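Local coordinates for ferrichrome ABC transporter substrate-binding protein (Staphylococcus pseudintermedius, PDB 5FLY) that probably binds ferric hydroxamate siderophores such as ferrichrome outside the membrane and delivers them to an ABC importer for iron uptake, at residues Leu39-Ala44 / Asn260-Leu265; Gln116-Gly121 / Lys132-Trp137; Glu180-Ala185 / Lys270-Gln275. All blocks are in the same frame, centred on the assembly; numbering follows the deposited sequence.

Contact 1 (Leu39-Ala44 / Asn260-Leu265)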
loop_
_atom_site.group_PDB
_atom_site.type_symbol
_atom_site.label_atom_id
_atom_site.label_comp_id
_atom_site.label_asym_id
_atom_site.label_seq_id
_atom_site.Cartn_x
_atom_site.Cartn_y
_atom_site.Cartn_z
ATOM N N LEU A 39 -0.496 -8.850 8.728
ATOM C CA LEU A 39 -0.228 -9.781 9.803
ATOM C C LEU A 39 -1.304 -9.691 10.889
ATOM O O LEU A 39 -1.712 -10.700 11.444
ATOM C CB LEU A 39 1.157 -9.520 10.376
ATOM C CG LEU A 39 2.303 -10.024 9.491
ATOM C CD1 LEU A 39 3.623 -9.357 9.922
ATOM C CD2 LEU A 39 2.406 -11.554 9.558
ATOM N N LYS A 40 -1.768 -8.478 11.181
ATOM C CA LYS A 40 -2.853 -8.266 12.152
ATOM C C LYS A 40 -4.147 -8.935 11.663
ATOM O O LYS A 40 -4.882 -9.566 12.432
ATOM C CB LYS A 40 -3.067 -6.772 12.367
ATOM C CG LYS A 40 -4.343 -6.381 13.106
ATOM C CD LYS A 40 -4.421 -6.953 14.488
ATOM C CE LYS A 40 -5.784 -6.646 15.147
ATOM N NZ LYS A 40 -5.916 -7.304 16.487
ATOM N N TYR A 41 -4.402 -8.825 10.368
ATOM C CA TYR A 41 -5.603 -9.401 9.773
ATOM C C TYR A 41 -5.617 -10.915 9.969
ATOM O O TYR A 41 -6.680 -11.542 10.082
ATOM C CB TYR A 41 -5.664 -9.047 8.286
ATOM C CG TYR A 41 -6.990 -9.277 7.619
ATOM C CD1 TYR A 41 -7.998 -8.327 7.702
ATOM C CD2 TYR A 41 -7.233 -10.433 6.892
ATOM C CE1 TYR A 41 -9.209 -8.531 7.081
ATOM C CE2 TYR A 41 -8.440 -10.638 6.258
ATOM C CZ TYR A 41 -9.429 -9.685 6.367
ATOM O OH TYR A 41 -10.637 -9.873 5.735
ATOM N N LEU A 42 -4.421 -11.481 10.026
ATOM C CA LEU A 42 -4.223 -12.913 10.237
ATOM C C LEU A 42 -4.027 -13.287 11.712
ATOM O O LEU A 42 -3.692 -14.441 12.021
ATOM C CB LEU A 42 -3.022 -13.403 9.417
ATOM C CG LEU A 42 -3.188 -13.392 7.889
ATOM C CD1 LEU A 42 -1.862 -13.683 7.230
ATOM C CD2 LEU A 42 -4.238 -14.411 7.440
ATOM N N ASP A 43 -4.279 -12.327 12.608
ATOM C CA ASP A 43 -4.158 -12.504 14.056
ATOM C C ASP A 43 -2.779 -13.021 14.441
ATOM O O ASP A 43 -2.646 -13.897 15.303
ATOM C CB ASP A 43 -5.226 -13.459 14.603
ATOM C CG ASP A 43 -5.321 -13.415 16.125
ATOM O OD1 ASP A 43 -5.134 -12.320 16.712
ATOM O OD2 ASP A 43 -5.572 -14.475 16.739
ATOM N N ALA A 44 -1.753 -12.462 13.805
ATOM C CA ALA A 44 -0.375 -12.779 14.165
ATOM C C ALA A 44 -0.030 -12.333 15.584
ATOM O O ALA A 44 -0.632 -11.395 16.139
ATOM C CB ALA A 44 0.584 -12.137 13.185
ATOM N N ASN A 260 -1.623 -0.948 1.564
ATOM C CA ASN A 260 -2.287 -1.915 0.691
ATOM C C ASN A 260 -2.532 -3.253 1.389
ATOM O O ASN A 260 -2.643 -4.286 0.746
ATOM C CB ASN A 260 -1.489 -2.121 -0.621
ATOM C CG ASN A 260 -0.062 -2.643 -0.410
ATOM O OD1 ASN A 260 0.330 -3.056 0.677
ATOM N ND2 ASN A 260 0.722 -2.625 -1.484
ATOM N N ASP A 261 -2.610 -3.201 2.715
ATOM C CA ASP A 261 -3.021 -4.344 3.535
ATOM C C ASP A 261 -4.535 -4.611 3.411
ATOM O O ASP A 261 -5.297 -3.747 2.973
ATOM C CB ASP A 261 -2.677 -4.053 4.980
ATOM C CG ASP A 261 -3.457 -2.878 5.493
ATOM O OD1 ASP A 261 -3.011 -1.732 5.258
ATOM O OD2 ASP A 261 -4.567 -3.101 6.055
ATOM N N PRO A 262 -4.999 -5.791 3.854
ATOM C CA PRO A 262 -6.436 -6.099 3.722
ATOM C C PRO A 262 -7.390 -5.100 4.394
ATOM O O PRO A 262 -8.490 -4.915 3.862
ATOM C CB PRO A 262 -6.554 -7.488 4.369
ATOM C CG PRO A 262 -5.162 -8.100 4.167
ATOM C CD PRO A 262 -4.212 -6.949 4.312
ATOM N N TYR A 263 -7.037 -4.502 5.534
ATOM C CA TYR A 263 -7.936 -3.532 6.170
ATOM C C TYR A 263 -8.064 -2.310 5.270
ATOM O O TYR A 263 -9.157 -1.858 4.967
ATOM C CB TYR A 263 -7.437 -3.102 7.551
ATOM C CG TYR A 263 -7.449 -4.180 8.602
ATOM C CD1 TYR A 263 -8.622 -4.516 9.271
ATOM C CD2 TYR A 263 -6.273 -4.837 8.958
ATOM C CE1 TYR A 263 -8.626 -5.498 10.247
ATOM C CE2 TYR A 263 -6.260 -5.807 9.934
ATOM C CZ TYR A 263 -7.442 -6.143 10.574
ATOM O OH TYR A 263 -7.449 -7.119 11.553
ATOM N N THR A 264 -6.925 -1.801 4.821
ATOM C CA THR A 264 -6.904 -0.613 3.979
ATOM C C THR A 264 -7.582 -0.905 2.657
ATOM O O THR A 264 -8.327 -0.069 2.147
ATOM C CB THR A 264 -5.472 -0.107 3.726
ATOM O OG1 THR A 264 -4.850 0.231 4.976
ATOM C CG2 THR A 264 -5.506 1.115 2.837
ATOM N N LEU A 265 -7.333 -2.095 2.114
ATOM C CA LEU A 265 -7.941 -2.511 0.854
ATOM C C LEU A 265 -9.466 -2.486 0.954
ATOM O O LEU A 265 -10.132 -1.981 0.058
ATOM C CB LEU A 265 -7.443 -3.900 0.444
ATOM C CG LEU A 265 -6.003 -4.025 -0.059
ATOM C CD1 LEU A 265 -5.600 -5.512 -0.176
ATOM C CD2 LEU A 265 -5.791 -3.309 -1.389
#
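Tyr-41 and Tyr-263 make a T-shaped aromatic pair: the edge of Tyr-41 faces the ring of Tyr-263, with the planes at 79° and the centroids 5.1 Å apart. Tyr-41 CD1 stands over the centre of the Tyr-263 ring and comes within 3.7 Å of Tyr-263 CZ. Because Tyr-41 has CG anti to its own N (chi1 -166°), its ring reaches across to the start of helix 262-278, where Pro-262 offers a CH-pi contact. Pro-262 CB lies 3.7 Å from the centroid of the Tyr-41 ring, only 10° off the normal.

Packing continues past the ring: Tyr-263 OH lies 3.4 Å from Tyr-41 CA and 3.6 Å from Lys-40 CG, while the end of Lys-40 leads away.

Side-chain hydrogen bonds cap the helix that carries Pro-262 and Tyr-263. Asp-261 is its N-cap: OD2 accepts from Thr-264 N at 3.0 Å and, weakly, from Tyr-263 N, and Asp-261 OD1 pairs with Thr-264 OG1 at 2.7 Å.

Helix 36-41, closed by a Schellman motif with Asp-43 at C-prime, thus meets the first turn of helix 262-278. Helix 57-62 borders Tyr-263 through Val-58 and Gln-62, and helix 127-152 sends Trp-133 against Tyr-41 and Pro-262.

Contact 2 (Gln116-Gly121 / Lys132-Trp137)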
loop_
_atom_site.group_PDB
_atom_site.type_symbol
_atom_site.label_atom_id
_atom_site.label_comp_id
_atom_site.label_asym_id
_atom_site.label_seq_id
_atom_site.Cartn_x
_atom_site.Cartn_y
_atom_site.Cartn_z
ATOM N N GLN A 116 2.043 -10.432 -1.541
ATOM C CA GLN A 116 2.478 -9.923 -0.247
ATOM C C GLN A 116 1.669 -10.557 0.898
ATOM O O GLN A 116 2.223 -11.005 1.892
ATOM C CB GLN A 116 2.345 -8.398 -0.242
ATOM C CG GLN A 116 2.732 -7.691 1.045
ATOM C CD GLN A 116 2.521 -6.207 0.917
ATOM O OE1 GLN A 116 3.303 -5.523 0.257
ATOM N NE2 GLN A 116 1.430 -5.703 1.489
ATOM N N GLN A 117 0.355 -10.626 0.740
ATOM C CA GLN A 117 -0.479 -11.153 1.805
ATOM C C GLN A 117 -0.267 -12.664 1.888
ATOM O O GLN A 117 -0.279 -13.253 2.972
ATOM C CB GLN A 117 -1.943 -10.788 1.572
ATOM C CG GLN A 117 -2.881 -11.217 2.703
ATOM C CD GLN A 117 -2.547 -10.624 4.074
ATOM O OE1 GLN A 117 -1.690 -9.761 4.200
ATOM N NE2 GLN A 117 -3.233 -11.104 5.107
ATOM N N GLU A 118 -0.014 -13.284 0.744
ATOM C CA GLU A 118 0.338 -14.706 0.747
ATOM C C GLU A 118 1.628 -14.959 1.525
ATOM O O GLU A 118 1.741 -15.957 2.236
ATOM C CB GLU A 118 0.455 -15.229 -0.678
ATOM C CG GLU A 118 -0.900 -15.238 -1.371
ATOM C CD GLU A 118 -0.855 -15.597 -2.846
ATOM O OE1 GLU A 118 0.186 -15.361 -3.503
ATOM O OE2 GLU A 118 -1.881 -16.119 -3.339
ATOM N N ALA A 119 2.594 -14.055 1.410
ATOM C CA ALA A 119 3.810 -14.149 2.211
ATOM C C ALA A 119 3.505 -14.025 3.711
ATOM O O ALA A 119 4.092 -14.731 4.525
ATOM C CB ALA A 119 4.803 -13.087 1.800
ATOM N N MET A 120 2.585 -13.133 4.081
ATOM C CA MET A 120 2.204 -12.996 5.478
ATOM C C MET A 120 1.577 -14.285 5.971
ATOM O O MET A 120 1.889 -14.737 7.067
ATOM C CB MET A 120 1.239 -11.819 5.687
ATOM C CG MET A 120 1.803 -10.471 5.205
ATOM S SD MET A 120 3.342 -9.942 5.953
ATOM C CE MET A 120 4.514 -10.451 4.676
ATOM N N GLY A 121 0.732 -14.896 5.148
ATOM C CA GLY A 121 0.192 -16.212 5.462
ATOM C C GLY A 121 1.263 -17.274 5.675
ATOM O O GLY A 121 1.160 -18.130 6.568
ATOM N N LYS A 132 -8.778 -18.014 1.234
ATOM C CA LYS A 132 -10.194 -17.655 1.365
ATOM C C LYS A 132 -10.384 -16.142 1.186
ATOM O O LYS A 132 -11.237 -15.702 0.418
ATOM C CB LYS A 132 -10.754 -18.107 2.719
ATOM C CG LYS A 132 -12.184 -17.636 3.003
ATOM C CD LYS A 132 -12.679 -18.053 4.391
ATOM C CE LYS A 132 -14.091 -17.528 4.635
ATOM N NZ LYS A 132 -14.691 -18.079 5.891
ATOM N N TRP A 133 -9.570 -15.356 1.882
ATOM C CA TRP A 133 -9.597 -13.911 1.729
ATOM C C TRP A 133 -9.379 -13.491 0.273
ATOM O O TRP A 133 -10.099 -12.652 -0.269
ATOM C CB TRP A 133 -8.527 -13.265 2.607
ATOM C CG TRP A 133 -8.361 -11.829 2.271
ATOM C CD1 TRP A 133 -9.157 -10.811 2.684
ATOM C CD2 TRP A 133 -7.359 -11.245 1.421
ATOM N NE1 TRP A 133 -8.721 -9.624 2.142
ATOM C CE2 TRP A 133 -7.616 -9.864 1.370
ATOM C CE3 TRP A 133 -6.270 -11.757 0.710
ATOM C CZ2 TRP A 133 -6.821 -8.982 0.633
ATOM C CZ3 TRP A 133 -5.483 -10.880 -0.029
ATOM C CH2 TRP A 133 -5.763 -9.506 -0.055
ATOM N N LYS A 134 -8.371 -14.069 -0.361
ATOM C CA LYS A 134 -8.073 -13.760 -1.760
ATOM C C LYS A 134 -9.241 -14.064 -2.701
ATOM O O LYS A 134 -9.575 -13.266 -3.577
ATOM C CB LYS A 134 -6.837 -14.537 -2.195
ATOM C CG LYS A 134 -6.311 -14.149 -3.541
ATOM C CD LYS A 134 -5.122 -14.988 -3.920
ATOM C CE LYS A 134 -4.546 -14.550 -5.244
ATOM N NZ LYS A 134 -3.488 -15.475 -5.662
ATOM N N ALA A 135 -9.853 -15.228 -2.529
ATOM C CA ALA A 135 -10.973 -15.617 -3.377
ATOM C C ALA A 135 -12.147 -14.665 -3.197
ATOM O O ALA A 135 -12.779 -14.280 -4.175
ATOM C CB ALA A 135 -11.398 -17.029 -3.075
ATOM N N ASP A 136 -12.417 -14.274 -1.956
ATOM C CA ASP A 136 -13.502 -13.338 -1.674
ATOM C C ASP A 136 -13.213 -11.974 -2.289
ATOM O O ASP A 136 -14.092 -11.336 -2.883
ATOM C CB ASP A 136 -13.720 -13.173 -0.170
ATOM C CG ASP A 136 -14.232 -14.437 0.507
ATOM O OD1 ASP A 136 -14.781 -15.318 -0.182
ATOM O OD2 ASP A 136 -14.088 -14.540 1.745
ATOM N N TRP A 137 -11.972 -11.526 -2.138
ATOM C CA TRP A 137 -11.546 -10.239 -2.688
ATOM C C TRP A 137 -11.674 -10.204 -4.216
ATOM O O TRP A 137 -12.144 -9.225 -4.805
ATOM C CB TRP A 137 -10.097 -9.958 -2.256
ATOM C CG TRP A 137 -9.460 -8.794 -2.938
ATOM C CD1 TRP A 137 -8.571 -8.821 -3.978
ATOM C CD2 TRP A 137 -9.652 -7.421 -2.608
ATOM N NE1 TRP A 137 -8.208 -7.540 -4.314
ATOM C CE2 TRP A 137 -8.867 -6.663 -3.496
ATOM C CE3 TRP A 137 -10.428 -6.759 -1.661
ATOM C CZ2 TRP A 137 -8.825 -5.269 -3.446
ATOM C CZ3 TRP A 137 -10.389 -5.373 -1.615
ATOM C CH2 TRP A 137 -9.596 -4.649 -2.499
HETATM O O HOH W 1 -0.612 -14.890 -5.867
#
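Gln-117 and Trp-133 form the buried, closely packed half of this contact. The aliphatic part of the glutamine does the touching: Gln-117 CG lies 3.8 Å from Trp-133 CZ3 and Gln-117 CB is 3.9 Å from the same atom, so the benzo part of the indole is met by methylenes. The two side chains run roughly at right angles, with amide and ring planes 65° apart. A bend at chi2 (59°) turns the Gln-117 amide off the line of its CB-CG stem, and its NE2 is satisfied by the carbonyl of Gly-38.

The other half is polar and lies toward solvent. Lys-134, stretched out in full beyond CG, brings NZ to 2.9 Å from Glu-118 OE2 in a salt bridge that is also a hydrogen bond. The ammonium approaches from above the carboxylate plane, 36° out of it. A water accepts from Lys-134 NZ at 2.9 Å; its separation from Glu-118 OE1 is unusually short, which leaves a water bridge between the two side chains doubtful.

The contact joins consecutive helices, 113-124 and 127-152, which are linked by a short turn. Val-130 of the second helix and Leu-114 of the first add apolar packing between them. Beyond the buried side, Gln-117 and Trp-133 both rest on Pro-262, at the start of helix 262-278.

Contact 3 (Glu180-Ala185 / Lys270-Gln275)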
loop_
_atom_site.group_PDB
_atom_site.type_symbol
_atom_site.label_atom_id
_atom_site.label_comp_id
_atom_site.label_asym_id
_atom_site.label_seq_id
_atom_site.Cartn_x
_atom_site.Cartn_y
_atom_site.Cartn_z
ATOM N N GLU A 180 -3.407 -0.375 -6.239
ATOM C CA GLU A 180 -3.729 -1.791 -6.351
ATOM C C GLU A 180 -5.205 -1.974 -6.682
ATOM O O GLU A 180 -5.556 -2.760 -7.562
ATOM C CB GLU A 180 -3.366 -2.517 -5.069
ATOM C CG GLU A 180 -1.873 -2.493 -4.790
ATOM C CD GLU A 180 -1.383 -1.240 -4.080
ATOM O OE1 GLU A 180 -2.203 -0.365 -3.695
ATOM O OE2 GLU A 180 -0.144 -1.164 -3.889
ATOM N N VAL A 181 -6.065 -1.248 -5.979
ATOM C CA VAL A 181 -7.495 -1.363 -6.228
ATOM C C VAL A 181 -7.856 -0.879 -7.642
ATOM O O VAL A 181 -8.606 -1.548 -8.360
ATOM C CB VAL A 181 -8.294 -0.590 -5.171
ATOM C CG1 VAL A 181 -9.769 -0.494 -5.572
ATOM C CG2 VAL A 181 -8.121 -1.249 -3.808
ATOM N N LEU A 182 -7.334 0.281 -8.033
ATOM C CA LEU A 182 -7.708 0.918 -9.289
ATOM C C LEU A 182 -7.189 0.164 -10.512
ATOM O O LEU A 182 -7.966 -0.105 -11.429
ATOM C CB LEU A 182 -7.217 2.359 -9.304
ATOM C CG LEU A 182 -7.917 3.274 -8.298
ATOM C CD1 LEU A 182 -7.142 4.571 -8.104
ATOM C CD2 LEU A 182 -9.375 3.538 -8.729
ATOM N N TYR A 183 -5.906 -0.201 -10.518
ATOM C CA TYR A 183 -5.279 -0.775 -11.709
ATOM C C TYR A 183 -5.327 -2.300 -11.769
ATOM O O TYR A 183 -5.366 -2.875 -12.867
ATOM C CB TYR A 183 -3.825 -0.326 -11.808
ATOM C CG TYR A 183 -3.667 1.169 -11.906
ATOM C CD1 TYR A 183 -4.189 1.870 -12.987
ATOM C CD2 TYR A 183 -3.009 1.880 -10.914
ATOM C CE1 TYR A 183 -4.034 3.260 -13.092
ATOM C CE2 TYR A 183 -2.864 3.261 -10.999
ATOM C CZ TYR A 183 -3.378 3.936 -12.089
ATOM O OH TYR A 183 -3.219 5.306 -12.172
ATOM N N GLN A 184 -5.279 -2.961 -10.615
ATOM C CA GLN A 184 -5.271 -4.421 -10.596
ATOM C C GLN A 184 -6.659 -4.983 -10.303
ATOM O O GLN A 184 -7.202 -5.738 -11.118
ATOM C CB GLN A 184 -4.256 -4.949 -9.578
ATOM C CG GLN A 184 -2.834 -4.471 -9.856
ATOM C CD GLN A 184 -1.815 -5.048 -8.902
ATOM O OE1 GLN A 184 -1.706 -6.274 -8.748
ATOM N NE2 GLN A 184 -1.079 -4.167 -8.215
ATOM N N ALA A 185 -7.229 -4.637 -9.154
ATOM C CA ALA A 185 -8.526 -5.200 -8.754
ATOM C C ALA A 185 -9.666 -4.741 -9.680
ATOM O O ALA A 185 -10.495 -5.565 -10.084
ATOM C CB ALA A 185 -8.846 -4.840 -7.309
ATOM N N LYS A 270 -14.160 0.335 -1.034
ATOM C CA LYS A 270 -15.502 0.863 -0.820
ATOM C C LYS A 270 -15.587 2.326 -1.211
ATOM O O LYS A 270 -16.526 2.752 -1.909
ATOM C CB LYS A 270 -15.909 0.681 0.644
ATOM C CG LYS A 270 -17.389 0.814 0.912
ATOM C CD LYS A 270 -17.704 0.620 2.389
ATOM C CE LYS A 270 -17.425 -0.798 2.870
ATOM N NZ LYS A 270 -17.760 -0.957 4.318
ATOM N N ASP A 271 -14.600 3.096 -0.767
ATOM C CA ASP A 271 -14.599 4.539 -0.989
ATOM C C ASP A 271 -14.426 4.844 -2.472
ATOM O O ASP A 271 -15.120 5.693 -3.015
ATOM C CB ASP A 271 -13.495 5.212 -0.184
ATOM C CG ASP A 271 -13.537 6.731 -0.289
ATOM O OD1 ASP A 271 -14.603 7.315 0.007
ATOM O OD2 ASP A 271 -12.521 7.342 -0.682
ATOM N N LEU A 272 -13.499 4.151 -3.126
ATOM C CA LEU A 272 -13.233 4.400 -4.535
ATOM C C LEU A 272 -14.430 4.031 -5.382
ATOM O O LEU A 272 -14.790 4.753 -6.300
ATOM C CB LEU A 272 -12.007 3.628 -5.018
ATOM C CG LEU A 272 -10.674 4.190 -4.556
ATOM C CD1 LEU A 272 -9.577 3.212 -4.935
ATOM C CD2 LEU A 272 -10.438 5.569 -5.165
ATOM N N LYS A 273 -15.037 2.891 -5.088
ATOM C CA LYS A 273 -16.210 2.494 -5.847
ATOM C C LYS A 273 -17.303 3.548 -5.722
ATOM O O LYS A 273 -17.912 3.938 -6.722
ATOM C CB LYS A 273 -16.750 1.141 -5.393
ATOM C CG LYS A 273 -17.921 0.652 -6.244
ATOM C CD LYS A 273 -18.343 -0.739 -5.835
ATOM C CE LYS A 273 -19.386 -1.318 -6.776
ATOM N NZ LYS A 273 -19.802 -2.673 -6.336
ATOM N N LYS A 274 -17.535 4.014 -4.499
ATOM C CA LYS A 274 -18.566 5.020 -4.239
ATOM C C LYS A 274 -18.298 6.291 -5.039
ATOM O O LYS A 274 -19.196 6.829 -5.697
ATOM C CB LYS A 274 -18.647 5.352 -2.745
ATOM C CG LYS A 274 -19.590 6.519 -2.426
ATOM C CD LYS A 274 -19.938 6.586 -0.942
ATOM C CE LYS A 274 -18.746 6.956 -0.089
ATOM N NZ LYS A 274 -18.267 8.334 -0.373
ATOM N N GLN A 275 -17.066 6.774 -4.983
ATOM C CA GLN A 275 -16.759 8.042 -5.617
ATOM C C GLN A 275 -16.744 7.897 -7.147
ATOM O O GLN A 275 -17.172 8.802 -7.851
ATOM C CB GLN A 275 -15.428 8.604 -5.094
ATOM C CG GLN A 275 -15.492 9.012 -3.623
ATOM C CD GLN A 275 -14.491 10.095 -3.249
ATOM O OE1 GLN A 275 -14.515 11.192 -3.797
ATOM N NE2 GLN A 275 -13.611 9.790 -2.296
#
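Leu-272 points one methyl, CD1, at the helix of residues 180-185, and two side chains there receive it. Val-181 meets it with CG1, 3.8 Å from Leu-272 CD1, and the two side chains run at a slant to each other. Leu-182 lies about at right angles to Leu-272 and touches the same methyl with its branch point: Leu-182 CG and Leu-272 CD1 are 3.8 Å apart. Leu-182 CD2 is also 3.8 Å from Leu-272 CD1, so the methyl is met by valine and leucine alike.

The torsions explain this meeting. Val-181 holds CG1 anti to N (chi1 170°), which directs that branch at Leu-272; the CB bond of Leu-182 does not aim across the contact, and its outer carbons come nearer instead.

The contact packs helix 179-185 against helix 262-278 in the lobe built on the mixed five-stranded sheet, one of the two lobes of this class III solute-binding protein, which the long helix 127-152 spans. Strand 249-253 lies beside helix 262-278. The shorter helix has a wider, pi-type turn, in which Glu-180 O accepts from both Gln-184 N and Ala-185 N.

Away from the leucines, Asp-271 OD2 accepts from Gln-275 NE2 at 3.1 Å, a partner lying nearly in the amide plane of the glutamine, and also pairs with Tyr-257 OH. On helix 262-278, Lys-273 forms salt bridges with Asp-144 and Asp-147 of helix 127-152.

Helix 262-278 is common to contacts 1 and 3, whose centres lie about 17 Å apart; the centre of contact 2 is about 9 Å from that of contact 1 and about 18 Å from that of contact 3. Asn-260 connects all three: its OD1 is 3.0 Å from Gln-116 NE2 and its ND2 is 2.9 Å from Glu-180 OE2, both probable hydrogen bonds. Trp-137 of contact 2 also packs on Val-181 and Ala-185 of contact 3. The side chain of Pro-262 is about 10 Å from the bound polyether, those of Gln-117 and Val-181 about 12 Å. Tyr-108, a pocket residue, touches Gln-116, Glu-180 and Asn-260, so this polar network probably belongs to the pocket's second shell.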